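Local coordinates for protein branched-chain-amino-acid aminotransferase (Pseudomonas sp. UW4, PDB 6JIF) that probably catalyses the pyridoxal-phosphate-dependent transfer of amino groups between branched-chain amino acids and their 2-oxo acids, at residues Thr305-Gly313 with Thr334-Gln345. Residues are numbered along the deposited sequence; the frame is centred on the assembly and turned at random.
Sequences TAAVITPIG and TQKLYKELTGVQ. With PLP (pyridoxal-5'-phosphate), chain D.
In this class IV aminotransferase, of the fold-type IV group of pyridoxal-phosphate enzymes, helix 332-346 packs on strand 308-317 of the mixed sheet, Val308 and Ile309 meeting Thr334, Tyr338 and Leu341. The axes of segments 308-313 and 334-345 run nearly antiparallel (162°) and come within 9.0 Å; no direct hydrogen bond joins the segments, so apolar packing carries the contact. With chi1 at -171°, Val308 swings CG1 opposite the backbone N and toward the helix, where it reaches Leu341 CD2 at 3.8 Å and also meets Tyr338 CE1 and Thr342 CG2. Ile309 divides its branches: CG2 meets Thr334 CG2 at 3.8 Å, whereas CD1 lies over the helix backbone, 3.9 Å from Tyr338 N. The hydroxyl of Thr334 is hydrogen-bonded to Glu299. Within the helix, Thr342 OG1 bonds to Tyr338 O (2.8 Å) from the opposite face of the carbonyl plane to Thr342 N, and CG2 sits 3.6 Å above the Tyr338 ring, toward its rim. A serine in place of Thr342 would keep the hydroxyl but, without CG2, would probably leave a gap over that face of the ring and beside Val308 CG1. At the cofactor end, Thr305 donates through both N and OG1 to PLP O3P, while a water donates to Thr305 O and accepts from Gln345 NE2 at 3.1 Å.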
ATOM      1  N   THR B 305      -4.669  17.211  -9.857  1.00 18.36           N
ATOM      2  CA  THR B 305      -6.079  17.575  -9.980  1.00 18.39           C
ATOM      3  C   THR B 305      -6.516  18.495  -8.834  1.00 17.17           C
ATOM      4  O   THR B 305      -7.232  19.472  -9.057  1.00 20.37           O
ATOM      5  CB  THR B 305      -6.943  16.304 -10.042  1.00 20.58           C
ATOM      6  OG1 THR B 305      -6.684  15.617 -11.292  1.00 17.41           O
ATOM      7  CG2 THR B 305      -8.402  16.679  -9.927  1.00 19.96           C
ATOM      8  N   ALA B 306      -6.140  18.165  -7.594  1.00 18.28           N
ATOM      9  CA  ALA B 306      -6.644  18.929  -6.451  1.00 25.28           C
ATOM     10  C   ALA B 306      -6.067  20.342  -6.421  1.00 26.50           C
ATOM     11  O   ALA B 306      -6.800  21.320  -6.214  1.00 30.35           O
ATOM     12  CB  ALA B 306      -6.364  18.186  -5.141  1.00 29.40           C
ATOM     13  N   ALA B 307      -4.773  20.480  -6.643  1.00 30.59           N
ATOM     14  CA  ALA B 307      -4.142  21.786  -6.524  1.00 33.65           C
ATOM     15  C   ALA B 307      -4.116  22.562  -7.828  1.00 28.74           C
ATOM     16  O   ALA B 307      -4.034  23.792  -7.800  1.00 30.37           O
ATOM     17  CB  ALA B 307      -2.714  21.592  -6.036  1.00 37.96           C
ATOM     18  N   VAL B 308      -4.337  21.895  -8.955  1.00 18.11           N
ATOM     19  CA  VAL B 308      -4.169  22.417 -10.316  1.00 15.28           C
ATOM     20  C   VAL B 308      -2.677  22.697 -10.525  1.00 14.14           C
ATOM     21  O   VAL B 308      -1.946  21.825 -11.048  1.00 15.47           O
ATOM     22  CB  VAL B 308      -5.076  23.631 -10.653  1.00 25.07           C
ATOM     23  CG1 VAL B 308      -4.964  23.941 -12.145  1.00 24.99           C
ATOM     24  CG2 VAL B 308      -6.537  23.318 -10.301  1.00 23.65           C
ATOM     25  N   ILE B 309      -2.186  23.851 -10.057  1.00 16.04           N
ATOM     26  CA  ILE B 309      -0.754  24.119 -10.065  1.00 16.84           C
ATOM     27  C   ILE B 309      -0.398  24.684  -8.703  1.00 15.33           C
ATOM     28  O   ILE B 309      -1.061  25.605  -8.232  1.00 17.66           O
ATOM     29  CB  ILE B 309      -0.346  25.103 -11.174  1.00 14.91           C
ATOM     30  CG1 ILE B 309      -0.491  24.423 -12.526  1.00 15.26           C
ATOM     31  CG2 ILE B 309       1.132  25.562 -10.989  1.00 15.23           C
ATOM     32  CD1 ILE B 309       0.006  25.266 -13.660  1.00 20.86           C
ATOM     33  N   THR B 310       0.644  24.128  -8.061  1.00 17.17           N
ATOM     34  CA  THR B 310       1.183  24.746  -6.852  1.00 14.13           C
ATOM     35  C   THR B 310       2.535  25.331  -7.228  1.00 12.58           C
ATOM     36  O   THR B 310       3.447  24.568  -7.558  1.00 17.40           O
ATOM     37  CB  THR B 310       1.332  23.704  -5.745  1.00 18.63           C
ATOM     38  OG1 THR B 310       0.052  23.100  -5.486  1.00 20.07           O
ATOM     39  CG2 THR B 310       1.895  24.345  -4.478  1.00 15.34           C
ATOM     40  N   PRO B 311       2.717  26.649  -7.240  1.00 13.15           N
ATOM     41  CA  PRO B 311       4.034  27.197  -7.578  1.00 14.18           C
ATOM     42  C   PRO B 311       5.048  26.862  -6.486  1.00 17.25           C
ATOM     43  O   PRO B 311       4.717  26.826  -5.299  1.00 16.79           O
ATOM     44  CB  PRO B 311       3.764  28.709  -7.701  1.00 15.87           C
ATOM     45  CG  PRO B 311       2.359  28.823  -7.981  1.00 16.88           C
ATOM     46  CD  PRO B 311       1.712  27.706  -7.158  1.00 17.01           C
ATOM     47  N   ILE B 312       6.269  26.519  -6.904  1.00 15.37           N
ATOM     48  CA  ILE B 312       7.342  26.224  -5.964  1.00 12.13           C
ATOM     49  C   ILE B 312       8.178  27.485  -5.788  1.00 19.36           C
ATOM     50  O   ILE B 312       8.717  28.024  -6.763  1.00 21.15           O
ATOM     51  CB  ILE B 312       8.212  25.050  -6.414  1.00 14.35           C
ATOM     52  CG1 ILE B 312       7.367  23.771  -6.342  1.00 13.66           C
ATOM     53  CG2 ILE B 312       9.459  24.977  -5.524  1.00 19.53           C
ATOM     54  CD1 ILE B 312       7.900  22.680  -7.193  1.00 15.12           C
ATOM     55  N   GLY B 313       8.253  27.963  -4.564  1.00 14.59           N
ATOM     56  CA  GLY B 313       9.128  29.099  -4.287  1.00 14.40           C
ATOM     57  C   GLY B 313      10.551  28.568  -4.148  1.00 14.46           C
ATOM     58  O   GLY B 313      11.454  28.957  -4.909  1.00 15.99           O
ATOM     59  N   THR B 334       4.317  30.267 -15.310  1.00 16.61           N
ATOM     60  CA  THR B 334       3.386  29.521 -14.476  1.00 16.14           C
ATOM     61  C   THR B 334       2.019  30.169 -14.486  1.00 19.87           C
ATOM     62  O   THR B 334       0.998  29.476 -14.581  1.00 15.32           O
ATOM     63  CB  THR B 334       3.932  29.423 -13.031  1.00 19.25           C
ATOM     64  OG1 THR B 334       5.152  28.665 -13.031  1.00 18.23           O
ATOM     65  CG2 THR B 334       2.927  28.721 -12.092  1.00 16.48           C
ATOM     66  N   GLN B 335       1.981  31.505 -14.441  1.00 17.21           N
ATOM     67  CA  GLN B 335       0.699  32.174 -14.447  1.00 17.30           C
ATOM     68  C   GLN B 335      -0.020  31.884 -15.755  1.00 15.85           C
ATOM     69  O   GLN B 335      -1.207  31.584 -15.751  1.00 17.48           O
ATOM     70  CB  GLN B 335       0.864  33.683 -14.232  1.00 22.41           C
ATOM     71  CG  GLN B 335       1.254  33.946 -12.788  1.00 25.53           C
ATOM     72  CD  GLN B 335       1.102  35.380 -12.339  1.00 39.82           C
ATOM     73  OE1 GLN B 335       2.041  36.181 -12.423  1.00 43.16           O
ATOM     74  NE2 GLN B 335      -0.080  35.712 -11.845  1.00 42.63           N
ATOM     75  N   LYS B 336       0.720  31.905 -16.877  1.00 15.39           N
ATOM     76  CA  LYS B 336       0.115  31.680 -18.190  1.00 15.95           C
ATOM     77  C   LYS B 336      -0.421  30.252 -18.313  1.00 17.96           C
ATOM     78  O   LYS B 336      -1.535  30.046 -18.820  1.00 16.97           O
ATOM     79  CB  LYS B 336       1.151  31.998 -19.276  1.00 21.12           C
ATOM     80  CG  LYS B 336       0.666  31.813 -20.715  1.00 27.23           C
ATOM     81  CD  LYS B 336       1.750  32.228 -21.752  1.00 34.43           C
ATOM     82  CE  LYS B 336       3.039  31.367 -21.634  1.00 38.93           C
ATOM     83  NZ  LYS B 336       4.077  31.707 -22.683  1.00 40.88           N
ATOM     84  N   LEU B 337       0.340  29.268 -17.830  1.00 13.52           N
ATOM     85  CA  LEU B 337      -0.128  27.880 -17.806  1.00 18.37           C
ATOM     86  C   LEU B 337      -1.373  27.730 -16.939  1.00 17.80           C
ATOM     87  O   LEU B 337      -2.311  27.025 -17.285  1.00 16.73           O
ATOM     88  CB  LEU B 337       0.979  26.966 -17.276  1.00 14.53           C
ATOM     89  CG  LEU B 337       2.161  26.735 -18.213  1.00 17.25           C
ATOM     90  CD1 LEU B 337       3.363  26.169 -17.437  1.00 16.53           C
ATOM     91  CD2 LEU B 337       1.777  25.765 -19.321  1.00 17.25           C
ATOM     92  N   TYR B 338      -1.359  28.318 -15.757  1.00 15.51           N
ATOM     93  CA  TYR B 338      -2.534  28.222 -14.904  1.00 17.46           C
ATOM     94  C   TYR B 338      -3.757  28.868 -15.570  1.00 12.87           C
ATOM     95  O   TYR B 338      -4.870  28.320 -15.526  1.00 16.23           O
ATOM     96  CB  TYR B 338      -2.221  28.908 -13.590  1.00 17.47           C
ATOM     97  CG  TYR B 338      -3.355  28.910 -12.633  1.00 17.31           C
ATOM     98  CD1 TYR B 338      -3.578  27.809 -11.831  1.00 18.71           C
ATOM     99  CD2 TYR B 338      -4.182  30.035 -12.505  1.00 18.39           C
ATOM    100  CE1 TYR B 338      -4.597  27.805 -10.928  1.00 25.49           C
ATOM    101  CE2 TYR B 338      -5.232  30.040 -11.595  1.00 21.04           C
ATOM    102  CZ  TYR B 338      -5.426  28.923 -10.805  1.00 26.85           C
ATOM    103  OH  TYR B 338      -6.470  28.893  -9.904  1.00 25.57           O
ATOM    104  N   LYS B 339      -3.557  30.016 -16.196  1.00 14.95           N
ATOM    105  CA  LYS B 339      -4.660  30.707 -16.879  1.00 13.91           C
ATOM    106  C   LYS B 339      -5.240  29.817 -17.973  1.00 16.49           C
ATOM    107  O   LYS B 339      -6.460  29.666 -18.090  1.00 18.96           O
ATOM    108  CB  LYS B 339      -4.174  32.014 -17.467  1.00 14.52           C
ATOM    109  CG  LYS B 339      -5.331  32.773 -18.196  1.00 30.31           C
ATOM    110  CD  LYS B 339      -4.988  34.226 -18.550  1.00 30.03           C
ATOM    111  CE  LYS B 339      -4.280  34.335 -19.891  1.00 38.29           C
ATOM    112  NZ  LYS B 339      -2.955  35.089 -19.794  1.00 45.73           N
ATOM    113  N   GLU B 340      -4.362  29.206 -18.769  1.00 20.95           N
ATOM    114  CA  GLU B 340      -4.824  28.394 -19.895  1.00 20.41           C
ATOM    115  C   GLU B 340      -5.595  27.168 -19.405  1.00 17.42           C
ATOM    116  O   GLU B 340      -6.700  26.844 -19.910  1.00 17.28           O
ATOM    117  CB  GLU B 340      -3.619  27.988 -20.753  1.00 16.59           C
ATOM    118  CG  GLU B 340      -3.991  27.208 -22.023  1.00 22.46           C
ATOM    119  CD  GLU B 340      -4.696  28.076 -23.108  1.00 25.70           C
ATOM    120  OE1 GLU B 340      -4.732  29.334 -23.007  1.00 25.15           O
ATOM    121  OE2 GLU B 340      -5.169  27.498 -24.147  1.00 28.82           O
ATOM    122  N   LEU B 341      -5.045  26.489 -18.405  1.00 16.61           N
ATOM    123  CA  LEU B 341      -5.633  25.242 -17.944  1.00 16.42           C
ATOM    124  C   LEU B 341      -6.962  25.490 -17.240  1.00 17.71           C
ATOM    125  O   LEU B 341      -7.958  24.812 -17.521  1.00 18.63           O
ATOM    126  CB  LEU B 341      -4.653  24.505 -17.024  1.00 11.99           C
ATOM    127  CG  LEU B 341      -5.333  23.203 -16.522  1.00 20.14           C
ATOM    128  CD1 LEU B 341      -5.836  22.290 -17.713  1.00 16.99           C
ATOM    129  CD2 LEU B 341      -4.391  22.403 -15.623  1.00 28.07           C
ATOM    130  N   THR B 342      -7.008  26.460 -16.330  1.00 14.13           N
ATOM    131  CA  THR B 342      -8.290  26.780 -15.686  1.00 13.33           C
ATOM    132  C   THR B 342      -9.317  27.332 -16.676  1.00 16.10           C
ATOM    133  O   THR B 342     -10.518  27.084 -16.516  1.00 16.99           O
ATOM    134  CB  THR B 342      -8.062  27.761 -14.526  1.00 17.53           C
ATOM    135  OG1 THR B 342      -7.546  29.030 -15.022  1.00 20.82           O
ATOM    136  CG2 THR B 342      -7.050  27.130 -13.547  1.00 17.83           C
ATOM    137  N   GLY B 343      -8.871  28.066 -17.703  1.00 14.82           N
ATOM    138  CA  GLY B 343      -9.810  28.543 -18.710  1.00 16.21           C
ATOM    139  C   GLY B 343     -10.445  27.401 -19.488  1.00 14.68           C
ATOM    140  O   GLY B 343     -11.651  27.430 -19.768  1.00 18.98           O
ATOM    141  N   VAL B 344      -9.652  26.387 -19.841  1.00 19.47           N
ATOM    142  CA  VAL B 344     -10.229  25.240 -20.533  1.00 17.85           C
ATOM    143  C   VAL B 344     -11.164  24.469 -19.606  1.00 22.15           C
ATOM    144  O   VAL B 344     -12.307  24.144 -19.983  1.00 19.43           O
ATOM    145  CB  VAL B 344      -9.114  24.370 -21.111  1.00 18.70           C
ATOM    146  CG1 VAL B 344      -9.680  22.989 -21.523  1.00 15.64           C
ATOM    147  CG2 VAL B 344      -8.439  25.134 -22.279  1.00 20.51           C
ATOM    148  N   GLN B 345     -10.742  24.261 -18.349  1.00 18.29           N
ATOM    149  CA  GLN B 345     -11.578  23.505 -17.409  1.00 19.29           C
ATOM    150  C   GLN B 345     -12.958  24.155 -17.240  1.00 21.17           C
ATOM    151  O   GLN B 345     -13.990  23.459 -17.280  1.00 19.78           O
ATOM    152  CB  GLN B 345     -10.845  23.363 -16.062  1.00 15.26           C
ATOM    153  CG  GLN B 345      -9.680  22.452 -16.129  1.00 21.37           C
ATOM    154  CD  GLN B 345      -8.811  22.536 -14.892  1.00 25.91           C
ATOM    155  OE1 GLN B 345      -8.772  23.567 -14.202  1.00 23.05           O
ATOM    156  NE2 GLN B 345      -8.096  21.460 -14.615  1.00 30.42           N
TER
HETATM  157  N1  PLP D 401       1.750  12.481  -8.541  1.00 18.12           N
HETATM  158  C2  PLP D 401       1.287  11.536  -7.677  1.00 21.86           C
HETATM  159  C2A PLP D 401       2.311  10.789  -6.881  1.00 21.89           C
HETATM  160  C3  PLP D 401      -0.077  11.249  -7.597  1.00 26.89           C
HETATM  161  O3  PLP D 401      -0.513  10.255  -6.761  1.00 27.39           O
HETATM  162  C4  PLP D 401      -0.996  11.986  -8.389  1.00 26.24           C
HETATM  163  C4A PLP D 401      -2.455  11.581  -8.487  1.00 21.50           C
HETATM  164  C5  PLP D 401      -0.461  12.967  -9.247  1.00 21.81           C
HETATM  165  C6  PLP D 401       0.884  13.173  -9.310  1.00 23.87           C
HETATM  166  C5A PLP D 401      -1.282  13.887 -10.095  1.00 22.42           C
HETATM  167  O4P PLP D 401      -2.135  13.183 -10.916  1.00 20.87           O
HETATM  168  P   PLP D 401      -3.377  13.951 -11.559  1.00 18.33           P
HETATM  169  O1P PLP D 401      -2.891  15.169 -12.306  1.00 17.61           O
HETATM  170  O2P PLP D 401      -3.923  12.896 -12.532  1.00 15.20           O
HETATM  171  O3P PLP D 401      -4.380  14.385 -10.494  1.00 20.47           O
HETATM  172  O   HOH W   1      -7.008  20.459 -11.934  1.00 32.85           O